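Local coordinates for protein afamin (Homo sapiens, PDB 6FAK) that carries hydrophobic molecules in body fluids, binding vitamin E and keeping lipidated Wnt proteins soluble and active, at residues 330-333 against 334-338. Numbering follows the deposited sequence.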
ATOM      1  N   PHE A 330      21.699 -12.070  12.838  1.00 24.21           N
ATOM      2  CA  PHE A 330      21.196 -10.888  12.077  1.00 24.14           C
ATOM      3  C   PHE A 330      19.864 -10.292  12.590  1.00 24.23           C
ATOM      4  O   PHE A 330      19.649  -9.068  12.499  1.00 24.02           O
ATOM      5  CB  PHE A 330      21.195 -11.151  10.549  1.00 24.13           C
ATOM      6  CG  PHE A 330      22.584 -11.307   9.967  1.00 24.21           C
ATOM      7  CD1 PHE A 330      23.479 -10.260   9.999  1.00 24.36           C
ATOM      8  CD2 PHE A 330      22.998 -12.513   9.398  1.00 24.44           C
ATOM      9  CE1 PHE A 330      24.780 -10.421   9.509  1.00 24.42           C
ATOM     10  CE2 PHE A 330      24.264 -12.682   8.904  1.00 24.41           C
ATOM     11  CZ  PHE A 330      25.174 -11.638   8.976  1.00 24.46           C
ATOM     12  N   ALA A 331      18.976 -11.132  13.087  1.00 24.40           N
ATOM     13  CA  ALA A 331      17.784 -10.623  13.799  1.00 24.84           C
ATOM     14  C   ALA A 331      18.142  -9.757  15.008  1.00 25.36           C
ATOM     15  O   ALA A 331      17.559  -8.688  15.209  1.00 24.93           O
ATOM     16  CB  ALA A 331      16.860 -11.776  14.228  1.00 24.95           C
ATOM     17  N   LYS A 332      19.110 -10.226  15.816  1.00 26.24           N
ATOM     18  CA  LYS A 332      19.583  -9.454  16.943  1.00 27.29           C
ATOM     19  C   LYS A 332      20.259  -8.134  16.513  1.00 26.22           C
ATOM     20  O   LYS A 332      20.064  -7.089  17.147  1.00 26.06           O
ATOM     21  CB  LYS A 332      20.542 -10.252  17.818  1.00 30.08           C
ATOM     22  CG  LYS A 332      20.663  -9.628  19.201  1.00 34.45           C
ATOM     23  CD  LYS A 332      21.359 -10.518  20.195  1.00 43.11           C
ATOM     24  CE  LYS A 332      21.065 -10.069  21.649  1.00 50.63           C
ATOM     25  NZ  LYS A 332      20.906  -8.599  21.865  1.00 50.29           N
ATOM     26  N   PHE A 333      21.070  -8.182  15.470  1.00 25.28           N
ATOM     27  CA  PHE A 333      21.638  -6.950  14.899  1.00 24.97           C
ATOM     28  C   PHE A 333      20.524  -5.974  14.465  1.00 24.93           C
ATOM     29  O   PHE A 333      20.551  -4.800  14.814  1.00 24.90           O
ATOM     30  CB  PHE A 333      22.562  -7.237  13.708  1.00 24.75           C
ATOM     31  CG  PHE A 333      23.023  -5.977  13.034  1.00 24.75           C
ATOM     32  CD1 PHE A 333      24.006  -5.189  13.614  1.00 24.77           C
ATOM     33  CD2 PHE A 333      22.398  -5.538  11.845  1.00 24.46           C
ATOM     34  CE1 PHE A 333      24.397  -4.002  13.003  1.00 24.87           C
ATOM     35  CE2 PHE A 333      22.795  -4.374  11.226  1.00 24.54           C
ATOM     36  CZ  PHE A 333      23.786  -3.593  11.794  1.00 24.79           C
ATOM     37  N   THR A 334      19.514  -6.500  13.792  1.00 24.69           N
ATOM     38  CA  THR A 334      18.444  -5.685  13.276  1.00 24.82           C
ATOM     39  C   THR A 334      17.684  -5.014  14.476  1.00 25.20           C
ATOM     40  O   THR A 334      17.444  -3.815  14.482  1.00 24.84           O
ATOM     41  CB  THR A 334      17.495  -6.502  12.378  1.00 24.47           C
ATOM     42  OG1 THR A 334      18.209  -7.169  11.308  1.00 24.28           O
ATOM     43  CG2 THR A 334      16.401  -5.581  11.840  1.00 24.57           C
ATOM     44  N   PHE A 335      17.388  -5.829  15.496  1.00 25.88           N
ATOM     45  CA  PHE A 335      16.793  -5.371  16.767  1.00 26.73           C
ATOM     46  C   PHE A 335      17.600  -4.229  17.398  1.00 27.49           C
ATOM     47  O   PHE A 335      17.071  -3.132  17.666  1.00 27.15           O
ATOM     48  CB  PHE A 335      16.647  -6.556  17.710  1.00 27.20           C
ATOM     49  CG  PHE A 335      16.413  -6.194  19.132  1.00 27.90           C
ATOM     50  CD1 PHE A 335      15.204  -5.624  19.529  1.00 28.42           C
ATOM     51  CD2 PHE A 335      17.388  -6.449  20.098  1.00 28.17           C
ATOM     52  CE1 PHE A 335      14.987  -5.327  20.885  1.00 29.39           C
ATOM     53  CE2 PHE A 335      17.174  -6.148  21.434  1.00 29.03           C
ATOM     54  CZ  PHE A 335      15.976  -5.580  21.835  1.00 29.29           C
ATOM     55  N   GLU A 336      18.871  -4.498  17.643  1.00 28.70           N
ATOM     56  CA  GLU A 336      19.726  -3.527  18.347  1.00 30.65           C
ATOM     57  C   GLU A 336      19.927  -2.242  17.518  1.00 30.64           C
ATOM     58  O   GLU A 336      19.833  -1.117  18.082  1.00 31.47           O
ATOM     59  CB  GLU A 336      21.081  -4.142  18.698  1.00 32.55           C
ATOM     60  CG  GLU A 336      21.038  -5.244  19.762  1.00 35.13           C
ATOM     61  CD  GLU A 336      20.532  -4.775  21.143  1.00 39.20           C
ATOM     62  OE1 GLU A 336      20.446  -3.576  21.399  1.00 37.50           O
ATOM     63  OE2 GLU A 336      20.200  -5.621  22.004  1.00 42.57           O
ATOM     64  N   TYR A 337      20.177  -2.396  16.207  1.00 29.25           N
ATOM     65  CA  TYR A 337      20.419  -1.241  15.336  1.00 29.24           C
ATOM     66  C   TYR A 337      19.128  -0.423  15.127  1.00 29.30           C
ATOM     67  O   TYR A 337      19.146   0.830  15.221  1.00 30.87           O
ATOM     68  CB  TYR A 337      21.040  -1.663  13.978  1.00 29.10           C
ATOM     69  CG  TYR A 337      21.722  -0.516  13.270  1.00 29.00           C
ATOM     70  CD1 TYR A 337      21.005   0.367  12.490  1.00 28.87           C
ATOM     71  CD2 TYR A 337      23.101  -0.253  13.474  1.00 29.74           C
ATOM     72  CE1 TYR A 337      21.604   1.468  11.901  1.00 29.05           C
ATOM     73  CE2 TYR A 337      23.728   0.858  12.856  1.00 30.02           C
ATOM     74  CZ  TYR A 337      22.964   1.691  12.043  1.00 29.64           C
ATOM     75  OH  TYR A 337      23.514   2.806  11.434  1.00 30.32           O
ATOM     76  N   SER A 338      18.008  -1.100  14.872  1.00 28.17           N
ATOM     77  CA  SER A 338      16.713  -0.410  14.672  1.00 27.89           C
ATOM     78  C   SER A 338      16.223   0.370  15.897  1.00 28.63           C
ATOM     79  O   SER A 338      15.795   1.516  15.770  1.00 28.39           O
ATOM     80  CB  SER A 338      15.629  -1.369  14.209  1.00 27.40           C
ATOM     81  OG  SER A 338      16.038  -2.032  13.019  1.00 26.54           O
TER
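The carbonyl oxygen of Phe330 is gripped twice by Thr334, whose backbone N lies 2.9 Å and whose OG1 lies 2.7 Å from Phe330 O, on opposite faces of the carbonyl plane. With OG1 beside the backbone N (chi1 -55°), the buried hydroxyl donates back one turn of the helix. Ser338 repeats the arrangement, its N and OG (2.7 Å from Thr334 O) sharing the Thr334 carbonyl. Between these doubled acceptors run ordinary i to i+4 bonds: Phe335 N, Glu336 N and Tyr337 N donate to the carbonyls of Ala331, Lys332 and Phe333.

On another side of the helix, the side chains of Lys332 and Glu336 lie side by side, pointing the same way, and NZ of Lys332 forms a salt bridge with OE2 of Glu336 at 3.1 Å. OE1 of the same carboxylate pairs with Arg339 and Arg340, so three basic side chains probably spread its charge.

Tyr337 CB sits over one face of the Phe333 ring in a CH-pi contact, 4.2 Å from the centroid, while the two rings lie alongside with planes at 33°. Were Phe333 replaced by alanine, Tyr337 CB would probably lose this aromatic surface and a gap would probably open beside Tyr356 and Phe312.

Within the second albumin domain, helix 326-339 packs through Phe330 and Tyr337 on helix 346-363, Thr334 and Ser338 lie between that helix and helix 216-225, and Ala331 and Phe335 meet helices 216-225 and 231-250.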